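Local structure of BAR/IMD domain-containing adapter protein 2-like 2 (Mus musculus, 3OK8) at residues D8-M22 with I117-R129. The protein binds phosphoinositides, apparently without clear preference among them, and induces planar or gently curved membrane structures, through its IMD (I-BAR) domain. Numbering follows the deposited sequence.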
ATOM      1  N   ASP A   8      -7.897  45.810  25.332  1.00 60.17           N
ATOM      2  CA  ASP A   8      -8.794  45.236  24.341  1.00 66.35           C
ATOM      3  C   ASP A   8      -7.957  44.477  23.307  1.00 60.82           C
ATOM      4  O   ASP A   8      -8.460  43.608  22.597  1.00 54.40           O
ATOM      5  CB  ASP A   8      -9.664  46.297  23.669  1.00 68.21           C
ATOM      6  CG  ASP A   8     -10.941  45.711  23.073  1.00 71.75           C
ATOM      7  OD1 ASP A   8     -11.120  45.778  21.835  1.00 65.11           O
ATOM      8  OD2 ASP A   8     -11.763  45.168  23.846  1.00 77.78           O
ATOM      9  N   GLN A   9      -6.672  44.815  23.234  1.00 57.64           N
ATOM     10  CA  GLN A   9      -5.731  44.092  22.384  1.00 55.18           C
ATOM     11  C   GLN A   9      -5.531  42.669  22.903  1.00 55.95           C
ATOM     12  O   GLN A   9      -5.756  41.700  22.190  1.00 52.63           O
ATOM     13  CB  GLN A   9      -4.394  44.832  22.320  1.00 57.59           C
ATOM     14  CG  GLN A   9      -3.195  43.938  22.052  1.00 66.97           C
ATOM     15  CD  GLN A   9      -3.187  43.372  20.646  1.00 71.41           C
ATOM     16  OE1 GLN A   9      -3.900  43.864  19.762  1.00 64.37           O
ATOM     17  NE2 GLN A   9      -2.373  42.335  20.426  1.00 73.42           N
ATOM     18  N   PHE A  10      -5.104  42.545  24.151  1.00 55.35           N
ATOM     19  CA  PHE A  10      -4.999  41.238  24.768  1.00 42.13           C
ATOM     20  C   PHE A  10      -6.310  40.490  24.619  1.00 46.28           C
ATOM     21  O   PHE A  10      -6.337  39.323  24.220  1.00 57.16           O
ATOM     22  CB  PHE A  10      -4.610  41.358  26.241  1.00 40.49           C
ATOM     23  CG  PHE A  10      -3.135  41.458  26.460  1.00 52.29           C
ATOM     24  CD1 PHE A  10      -2.405  40.350  26.848  1.00 53.89           C
ATOM     25  CD2 PHE A  10      -2.472  42.651  26.251  1.00 63.82           C
ATOM     26  CE1 PHE A  10      -1.041  40.436  27.044  1.00 62.82           C
ATOM     27  CE2 PHE A  10      -1.108  42.747  26.443  1.00 69.52           C
ATOM     28  CZ  PHE A  10      -0.390  41.638  26.841  1.00 65.99           C
ATOM     29  N   TYR A  11      -7.401  41.172  24.925  1.00 30.94           N
ATOM     30  CA  TYR A  11      -8.714  40.557  24.838  1.00 43.76           C
ATOM     31  C   TYR A  11      -8.970  40.013  23.450  1.00 48.71           C
ATOM     32  O   TYR A  11      -9.451  38.894  23.305  1.00 45.89           O
ATOM     33  CB  TYR A  11      -9.820  41.542  25.176  1.00 46.13           C
ATOM     34  CG  TYR A  11     -11.179  40.939  24.970  1.00 47.92           C
ATOM     35  CD1 TYR A  11     -11.755  40.147  25.950  1.00 49.72           C
ATOM     36  CD2 TYR A  11     -11.878  41.133  23.784  1.00 49.16           C
ATOM     37  CE1 TYR A  11     -12.993  39.575  25.768  1.00 49.27           C
ATOM     38  CE2 TYR A  11     -13.118  40.565  23.591  1.00 48.34           C
ATOM     39  CZ  TYR A  11     -13.670  39.786  24.589  1.00 50.77           C
ATOM     40  OH  TYR A  11     -14.907  39.213  24.424  1.00 46.13           O
ATOM     41  N   ARG A  12      -8.667  40.818  22.437  1.00 52.89           N
ATOM     42  CA  ARG A  12      -8.880  40.419  21.046  1.00 50.13           C
ATOM     43  C   ARG A  12      -7.940  39.292  20.619  1.00 46.91           C
ATOM     44  O   ARG A  12      -8.352  38.368  19.926  1.00 39.78           O
ATOM     45  CB  ARG A  12      -8.732  41.621  20.105  1.00 51.30           C
ATOM     46  CG  ARG A  12      -9.992  42.472  19.982  1.00 67.46           C
ATOM     47  CD  ARG A  12      -9.693  43.935  19.634  1.00 72.62           C
ATOM     48  NE  ARG A  12      -8.390  44.118  18.996  1.00 82.50           N
ATOM     49  CZ  ARG A  12      -7.480  45.016  19.375  1.00 87.88           C
ATOM     50  NH1 ARG A  12      -7.726  45.845  20.388  1.00 93.09           N
ATOM     51  NH2 ARG A  12      -6.322  45.095  18.728  1.00 84.84           N
ATOM     52  N   SER A  13      -6.681  39.380  21.041  1.00 44.96           N
ATOM     53  CA  SER A  13      -5.668  38.393  20.688  1.00 50.56           C
ATOM     54  C   SER A  13      -5.958  37.033  21.302  1.00 53.60           C
ATOM     55  O   SER A  13      -5.757  36.001  20.668  1.00 50.32           O
ATOM     56  CB  SER A  13      -4.284  38.868  21.122  1.00 49.42           C
ATOM     57  OG  SER A  13      -3.677  39.636  20.099  1.00 59.93           O
ATOM     58  N   THR A  14      -6.423  37.039  22.545  1.00 48.05           N
ATOM     59  CA  THR A  14      -6.797  35.810  23.230  1.00 51.08           C
ATOM     60  C   THR A  14      -8.035  35.186  22.588  1.00 53.00           C
ATOM     61  O   THR A  14      -8.183  33.962  22.545  1.00 42.17           O
ATOM     62  CB  THR A  14      -7.084  36.072  24.716  1.00 49.66           C
ATOM     63  OG1 THR A  14      -5.949  36.706  25.316  1.00 51.29           O
ATOM     64  CG2 THR A  14      -7.377  34.769  25.437  1.00 42.24           C
ATOM     65  N   MET A  15      -8.920  36.040  22.090  1.00 49.82           N
ATOM     66  CA  MET A  15     -10.160  35.598  21.474  1.00 45.16           C
ATOM     67  C   MET A  15      -9.909  34.995  20.098  1.00 49.45           C
ATOM     68  O   MET A  15     -10.563  34.035  19.707  1.00 54.10           O
ATOM     69  CB  MET A  15     -11.145  36.762  21.386  1.00 49.38           C
ATOM     70  CG  MET A  15     -11.880  37.008  22.691  1.00 47.55           C
ATOM     71  SD  MET A  15     -13.092  35.706  22.992  1.00 62.45           S
ATOM     72  CE  MET A  15     -12.861  35.421  24.733  1.00 28.94           C
ATOM     73  N   ALA A  16      -8.946  35.561  19.379  1.00 46.24           N
ATOM     74  CA  ALA A  16      -8.542  35.055  18.078  1.00 45.46           C
ATOM     75  C   ALA A  16      -8.018  33.622  18.176  1.00 49.46           C
ATOM     76  O   ALA A  16      -8.133  32.845  17.231  1.00 48.80           O
ATOM     77  CB  ALA A  16      -7.482  35.955  17.483  1.00 39.77           C
ATOM     78  N   ILE A  17      -7.436  33.289  19.323  1.00 42.28           N
ATOM     79  CA  ILE A  17      -6.846  31.981  19.554  1.00 35.16           C
ATOM     80  C   ILE A  17      -7.887  30.921  19.891  1.00 42.89           C
ATOM     81  O   ILE A  17      -7.881  29.834  19.310  1.00 44.54           O
ATOM     82  CB  ILE A  17      -5.811  32.030  20.668  1.00 33.71           C
ATOM     83  CG1 ILE A  17      -4.585  32.810  20.198  1.00 35.63           C
ATOM     84  CG2 ILE A  17      -5.443  30.610  21.101  1.00 27.85           C
ATOM     85  CD1 ILE A  17      -3.552  33.042  21.287  1.00 47.83           C
ATOM     86  N   TYR A  18      -8.769  31.229  20.833  1.00 32.81           N
ATOM     87  CA  TYR A  18      -9.915  30.369  21.102  1.00 42.49           C
ATOM     88  C   TYR A  18     -10.769  30.160  19.857  1.00 52.94           C
ATOM     89  O   TYR A  18     -11.336  29.083  19.655  1.00 45.07           O
ATOM     90  CB  TYR A  18     -10.772  30.949  22.226  1.00 41.62           C
ATOM     91  CG  TYR A  18     -10.146  30.734  23.573  1.00 57.79           C
ATOM     92  CD1 TYR A  18      -9.969  29.447  24.066  1.00 56.00           C
ATOM     93  CD2 TYR A  18      -9.706  31.808  24.349  1.00 57.23           C
ATOM     94  CE1 TYR A  18      -9.383  29.230  25.290  1.00 51.36           C
ATOM     95  CE2 TYR A  18      -9.117  31.598  25.581  1.00 53.81           C
ATOM     96  CZ  TYR A  18      -8.962  30.307  26.043  1.00 50.16           C
ATOM     97  OH  TYR A  18      -8.375  30.066  27.251  1.00 48.28           O
ATOM     98  N   LYS A  19     -10.870  31.189  19.023  1.00 57.79           N
ATOM     99  CA  LYS A  19     -11.638  31.059  17.793  1.00 50.91           C
ATOM    100  C   LYS A  19     -10.900  30.251  16.729  1.00 54.77           C
ATOM    101  O   LYS A  19     -11.538  29.615  15.898  1.00 47.61           O
ATOM    102  CB  LYS A  19     -12.086  32.413  17.246  1.00 50.30           C
ATOM    103  CG  LYS A  19     -13.396  32.924  17.856  1.00 65.30           C
ATOM    104  CD  LYS A  19     -13.212  33.393  19.310  1.00 62.95           C
ATOM    105  CE  LYS A  19     -14.540  33.540  20.044  1.00 55.28           C
ATOM    106  NZ  LYS A  19     -15.327  34.713  19.559  1.00 52.79           N
ATOM    107  N   SER A  20      -9.568  30.270  16.752  1.00 56.65           N
ATOM    108  CA  SER A  20      -8.796  29.422  15.840  1.00 53.87           C
ATOM    109  C   SER A  20      -9.021  27.961  16.189  1.00 49.03           C
ATOM    110  O   SER A  20      -9.140  27.104  15.315  1.00 42.43           O
ATOM    111  CB  SER A  20      -7.300  29.727  15.924  1.00 58.56           C
ATOM    112  OG  SER A  20      -6.927  30.772  15.050  1.00 64.26           O
ATOM    113  N   ILE A  21      -9.062  27.681  17.485  1.00 46.54           N
ATOM    114  CA  ILE A  21      -9.241  26.319  17.956  1.00 47.90           C
ATOM    115  C   ILE A  21     -10.640  25.806  17.614  1.00 47.84           C
ATOM    116  O   ILE A  21     -10.798  24.694  17.148  1.00 37.37           O
ATOM    117  CB  ILE A  21      -8.995  26.212  19.481  1.00 40.61           C
ATOM    118  CG1 ILE A  21      -7.531  26.522  19.813  1.00 34.77           C
ATOM    119  CG2 ILE A  21      -9.408  24.837  20.008  1.00 29.50           C
ATOM    120  CD1 ILE A  21      -7.249  26.597  21.314  1.00 34.29           C
ATOM    121  N   MET A  22     -11.650  26.637  17.825  1.00 43.71           N
ATOM    122  CA  MET A  22     -13.027  26.175  17.775  1.00 43.23           C
ATOM    123  C   MET A  22     -13.584  26.051  16.366  1.00 46.63           C
ATOM    124  O   MET A  22     -14.453  25.218  16.111  1.00 44.72           O
ATOM    125  CB  MET A  22     -13.922  27.104  18.607  1.00 46.13           C
ATOM    126  CG  MET A  22     -13.826  26.871  20.104  1.00 46.28           C
ATOM    127  SD  MET A  22     -14.546  28.192  21.101  1.00 66.94           S
ATOM    128  CE  MET A  22     -16.292  27.872  20.850  1.00 91.63           C
ATOM    129  N   ILE A 117     -12.763  23.630  25.380  1.00 48.25           N
ATOM    130  CA  ILE A 117     -12.281  24.935  24.951  1.00 49.10           C
ATOM    131  C   ILE A 117     -13.402  25.979  24.923  1.00 47.39           C
ATOM    132  O   ILE A 117     -13.138  27.174  25.061  1.00 44.27           O
ATOM    133  CB  ILE A 117     -11.587  24.864  23.572  1.00 51.65           C
ATOM    134  CG1 ILE A 117     -10.086  25.117  23.710  1.00 55.51           C
ATOM    135  CG2 ILE A 117     -12.129  25.925  22.657  1.00 59.11           C
ATOM    136  CD1 ILE A 117      -9.394  24.235  24.708  1.00 57.90           C
ATOM    137  N   LYS A 118     -14.641  25.523  24.753  1.00 44.38           N
ATOM    138  CA  LYS A 118     -15.796  26.413  24.750  1.00 44.86           C
ATOM    139  C   LYS A 118     -16.035  26.967  26.157  1.00 47.14           C
ATOM    140  O   LYS A 118     -16.312  28.149  26.326  1.00 39.10           O
ATOM    141  CB  LYS A 118     -17.039  25.678  24.261  1.00 52.03           C
ATOM    142  CG  LYS A 118     -18.050  26.567  23.564  1.00 59.32           C
ATOM    143  CD  LYS A 118     -19.267  25.782  23.084  1.00 69.39           C
ATOM    144  CE  LYS A 118     -20.480  25.977  23.997  1.00 76.16           C
ATOM    145  NZ  LYS A 118     -20.225  25.595  25.417  1.00 79.73           N
ATOM    146  N   ASP A 119     -15.935  26.100  27.160  1.00 45.84           N
ATOM    147  CA  ASP A 119     -16.054  26.497  28.557  1.00 54.96           C
ATOM    148  C   ASP A 119     -14.876  27.364  28.978  1.00 51.60           C
ATOM    149  O   ASP A 119     -15.033  28.322  29.718  1.00 44.81           O
ATOM    150  CB  ASP A 119     -16.127  25.263  29.459  1.00 61.94           C
ATOM    151  CG  ASP A 119     -17.438  24.510  29.316  1.00 73.12           C
ATOM    152  OD1 ASP A 119     -18.452  25.140  28.933  1.00 82.48           O
ATOM    153  OD2 ASP A 119     -17.455  23.290  29.596  1.00 70.36           O
ATOM    154  N   SER A 120     -13.687  27.000  28.514  1.00 54.27           N
ATOM    155  CA  SER A 120     -12.478  27.763  28.780  1.00 47.62           C
ATOM    156  C   SER A 120     -12.651  29.188  28.262  1.00 46.72           C
ATOM    157  O   SER A 120     -12.508  30.165  29.004  1.00 36.42           O
ATOM    158  CB  SER A 120     -11.284  27.072  28.104  1.00 54.79           C
ATOM    159  OG  SER A 120     -10.054  27.698  28.415  1.00 61.89           O
ATOM    160  N   CYS A 121     -12.987  29.295  26.985  1.00 41.14           N
ATOM    161  CA  CYS A 121     -13.246  30.581  26.363  1.00 41.67           C
ATOM    162  C   CYS A 121     -14.312  31.396  27.097  1.00 50.53           C
ATOM    163  O   CYS A 121     -14.158  32.602  27.259  1.00 50.23           O
ATOM    164  CB  CYS A 121     -13.659  30.385  24.908  1.00 34.54           C
ATOM    165  SG  CYS A 121     -14.025  31.920  24.022  1.00 44.00           S
ATOM    166  N   GLN A 122     -15.395  30.743  27.521  1.00 51.27           N
ATOM    167  CA  GLN A 122     -16.480  31.420  28.236  1.00 47.56           C
ATOM    168  C   GLN A 122     -16.013  31.932  29.587  1.00 43.01           C
ATOM    169  O   GLN A 122     -16.287  33.071  29.959  1.00 43.94           O
ATOM    170  CB  GLN A 122     -17.664  30.479  28.457  1.00 55.79           C
ATOM    171  CG  GLN A 122     -18.568  30.283  27.249  1.00 75.12           C
ATOM    172  CD  GLN A 122     -19.482  29.074  27.399  1.00 89.74           C
ATOM    173  OE1 GLN A 122     -20.137  28.652  26.442  1.00 97.76           O
ATOM    174  NE2 GLN A 122     -19.521  28.501  28.604  1.00 92.54           N
ATOM    175  N   HIS A 123     -15.328  31.071  30.330  1.00 38.36           N
ATOM    176  CA  HIS A 123     -14.760  31.449  31.618  1.00 54.77           C
ATOM    177  C   HIS A 123     -13.930  32.715  31.452  1.00 54.40           C
ATOM    178  O   HIS A 123     -14.073  33.668  32.213  1.00 57.32           O
ATOM    179  CB  HIS A 123     -13.895  30.313  32.164  1.00 61.67           C
ATOM    180  CG  HIS A 123     -13.346  30.567  33.535  1.00 73.01           C
ATOM    181  ND1 HIS A 123     -12.140  31.202  33.749  1.00 76.89           N
ATOM    182  CD2 HIS A 123     -13.826  30.250  34.762  1.00 71.01           C
ATOM    183  CE1 HIS A 123     -11.903  31.270  35.046  1.00 72.79           C
ATOM    184  NE2 HIS A 123     -12.909  30.698  35.684  1.00 71.46           N
ATOM    185  N   TYR A 124     -13.071  32.723  30.439  1.00 45.06           N
ATOM    186  CA  TYR A 124     -12.215  33.866  30.188  1.00 41.28           C
ATOM    187  C   TYR A 124     -13.011  35.115  29.858  1.00 46.60           C
ATOM    188  O   TYR A 124     -12.797  36.164  30.453  1.00 49.99           O
ATOM    189  CB  TYR A 124     -11.240  33.587  29.055  1.00 36.27           C
ATOM    190  CG  TYR A 124     -10.588  34.843  28.534  1.00 51.62           C
ATOM    191  CD1 TYR A 124     -10.980  35.408  27.328  1.00 54.30           C
ATOM    192  CD2 TYR A 124      -9.596  35.480  29.263  1.00 55.39           C
ATOM    193  CE1 TYR A 124     -10.388  36.564  26.857  1.00 56.08           C
ATOM    194  CE2 TYR A 124      -8.999  36.632  28.801  1.00 56.39           C
ATOM    195  CZ  TYR A 124      -9.398  37.174  27.602  1.00 51.62           C
ATOM    196  OH  TYR A 124      -8.795  38.328  27.152  1.00 46.39           O
ATOM    197  N   GLU A 125     -13.919  35.020  28.895  1.00 45.89           N
ATOM    198  CA  GLU A 125     -14.685  36.197  28.516  1.00 51.82           C
ATOM    199  C   GLU A 125     -15.426  36.806  29.713  1.00 49.95           C
ATOM    200  O   GLU A 125     -15.342  38.009  29.962  1.00 47.20           O
ATOM    201  CB  GLU A 125     -15.665  35.877  27.396  1.00 55.32           C
ATOM    202  CG  GLU A 125     -16.072  37.110  26.618  1.00 69.00           C
ATOM    203  CD  GLU A 125     -17.162  36.832  25.610  1.00 77.42           C
ATOM    204  OE1 GLU A 125     -17.184  35.717  25.037  1.00 75.40           O
ATOM    205  OE2 GLU A 125     -17.994  37.737  25.391  1.00 77.65           O
ATOM    206  N   ILE A 126     -16.139  35.963  30.453  1.00 41.20           N
ATOM    207  CA  ILE A 126     -16.944  36.409  31.577  1.00 46.15           C
ATOM    208  C   ILE A 126     -16.106  37.054  32.676  1.00 52.81           C
ATOM    209  O   ILE A 126     -16.544  38.012  33.297  1.00 60.20           O
ATOM    210  CB  ILE A 126     -17.780  35.260  32.170  1.00 49.23           C
ATOM    211  CG1 ILE A 126     -18.873  35.814  33.086  1.00 61.38           C
ATOM    212  CG2 ILE A 126     -16.897  34.286  32.925  1.00 51.63           C
ATOM    213  CD1 ILE A 126     -19.773  34.747  33.683  1.00 65.27           C
ATOM    214  N   GLU A 127     -14.904  36.544  32.922  1.00 48.29           N
ATOM    215  CA  GLU A 127     -14.065  37.140  33.952  1.00 47.77           C
ATOM    216  C   GLU A 127     -13.516  38.472  33.486  1.00 46.73           C
ATOM    217  O   GLU A 127     -13.354  39.388  34.283  1.00 40.15           O
ATOM    218  CB  GLU A 127     -12.913  36.228  34.377  1.00 44.32           C
ATOM    219  CG  GLU A 127     -12.043  36.872  35.453  1.00 49.08           C
ATOM    220  CD  GLU A 127     -11.032  35.935  36.101  1.00 53.92           C
ATOM    221  OE1 GLU A 127     -10.279  36.417  36.973  1.00 52.22           O
ATOM    222  OE2 GLU A 127     -10.978  34.732  35.751  1.00 48.37           O
ATOM    223  N   TYR A 128     -13.232  38.577  32.192  1.00 41.72           N
ATOM    224  CA  TYR A 128     -12.742  39.821  31.617  1.00 46.75           C
ATOM    225  C   TYR A 128     -13.798  40.918  31.742  1.00 56.32           C
ATOM    226  O   TYR A 128     -13.505  42.037  32.156  1.00 58.27           O
ATOM    227  CB  TYR A 128     -12.355  39.615  30.155  1.00 40.95           C
ATOM    228  CG  TYR A 128     -11.801  40.845  29.471  1.00 48.62           C
ATOM    229  CD1 TYR A 128     -12.648  41.808  28.939  1.00 57.03           C
ATOM    230  CD2 TYR A 128     -10.433  41.034  29.344  1.00 51.29           C
ATOM    231  CE1 TYR A 128     -12.150  42.928  28.309  1.00 58.80           C
ATOM    232  CE2 TYR A 128      -9.926  42.146  28.713  1.00 47.08           C
ATOM    233  CZ  TYR A 128     -10.790  43.089  28.200  1.00 51.32           C
ATOM    234  OH  TYR A 128     -10.291  44.196  27.569  1.00 42.08           O
ATOM    235  N   ARG A 129     -15.033  40.585  31.387  1.00 63.11           N
ATOM    236  CA  ARG A 129     -16.139  41.525  31.494  1.00 65.26           C
ATOM    237  C   ARG A 129     -16.321  42.073  32.923  1.00 59.54           C
ATOM    238  O   ARG A 129     -16.570  43.262  33.106  1.00 59.58           O
ATOM    239  CB  ARG A 129     -17.438  40.892  30.973  1.00 69.25           C
ATOM    240  CG  ARG A 129     -17.885  41.349  29.569  1.00 82.36           C
ATOM    241  CD  ARG A 129     -17.182  40.620  28.407  1.00 92.24           C
ATOM    242  NE  ARG A 129     -16.217  41.467  27.702  1.00 96.42           N
ATOM    243  CZ  ARG A 129     -16.437  42.047  26.522  1.00 95.37           C
ATOM    244  NH1 ARG A 129     -15.494  42.803  25.965  1.00 91.34           N
ATOM    245  NH2 ARG A 129     -17.596  41.874  25.897  1.00 95.85           N
TER
HETATM  246  O   HOH W   1      -6.022  37.848  27.442  1.00 44.40           O
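The side chain of Tyr11 fits as a knob into a hole among Tyr124, Glu125, Tyr128 and Arg129. Its CG stands anti to the backbone N (chi1 175°), which carries the ring across the interface. The guanidinium of Arg129 lies flat on one face of that ring, planes 5° apart, while CG of Met15 packs on the opposite face. Tyr128 meets Tyr11 obliquely: Tyr11 CD1 sits over the centre of the Tyr128 ring, 3.5 Å from Tyr128 CD1. Replacing Tyr128 with an alanine would probably open a gap beside Tyr11 and let its ring shift off Arg129. Tyr124 receives CG2 of Thr14 over one face, a CH-pi contact of 3.9 Å to the ring centroid, and CE of Met15 at its edge. Further along, Cys121 CB lies over the Tyr18 ring, 4.1 Å from its centroid, and Tyr18 OH reaches Ser120 OG at 3.1 Å. Met22 CG lies 3.2 Å from Ile117 CG2, tighter than usual van der Waals contact. The axes of the two segments, 10.3 Å apart at closest approach, run nearly antiparallel (164°); the contact joins helix 5-66 to helix 71-147 in the IMD three-helix bundle, and helix 153-217 packs against both, through Val171 on Phe10 and Arg185 on Ile117.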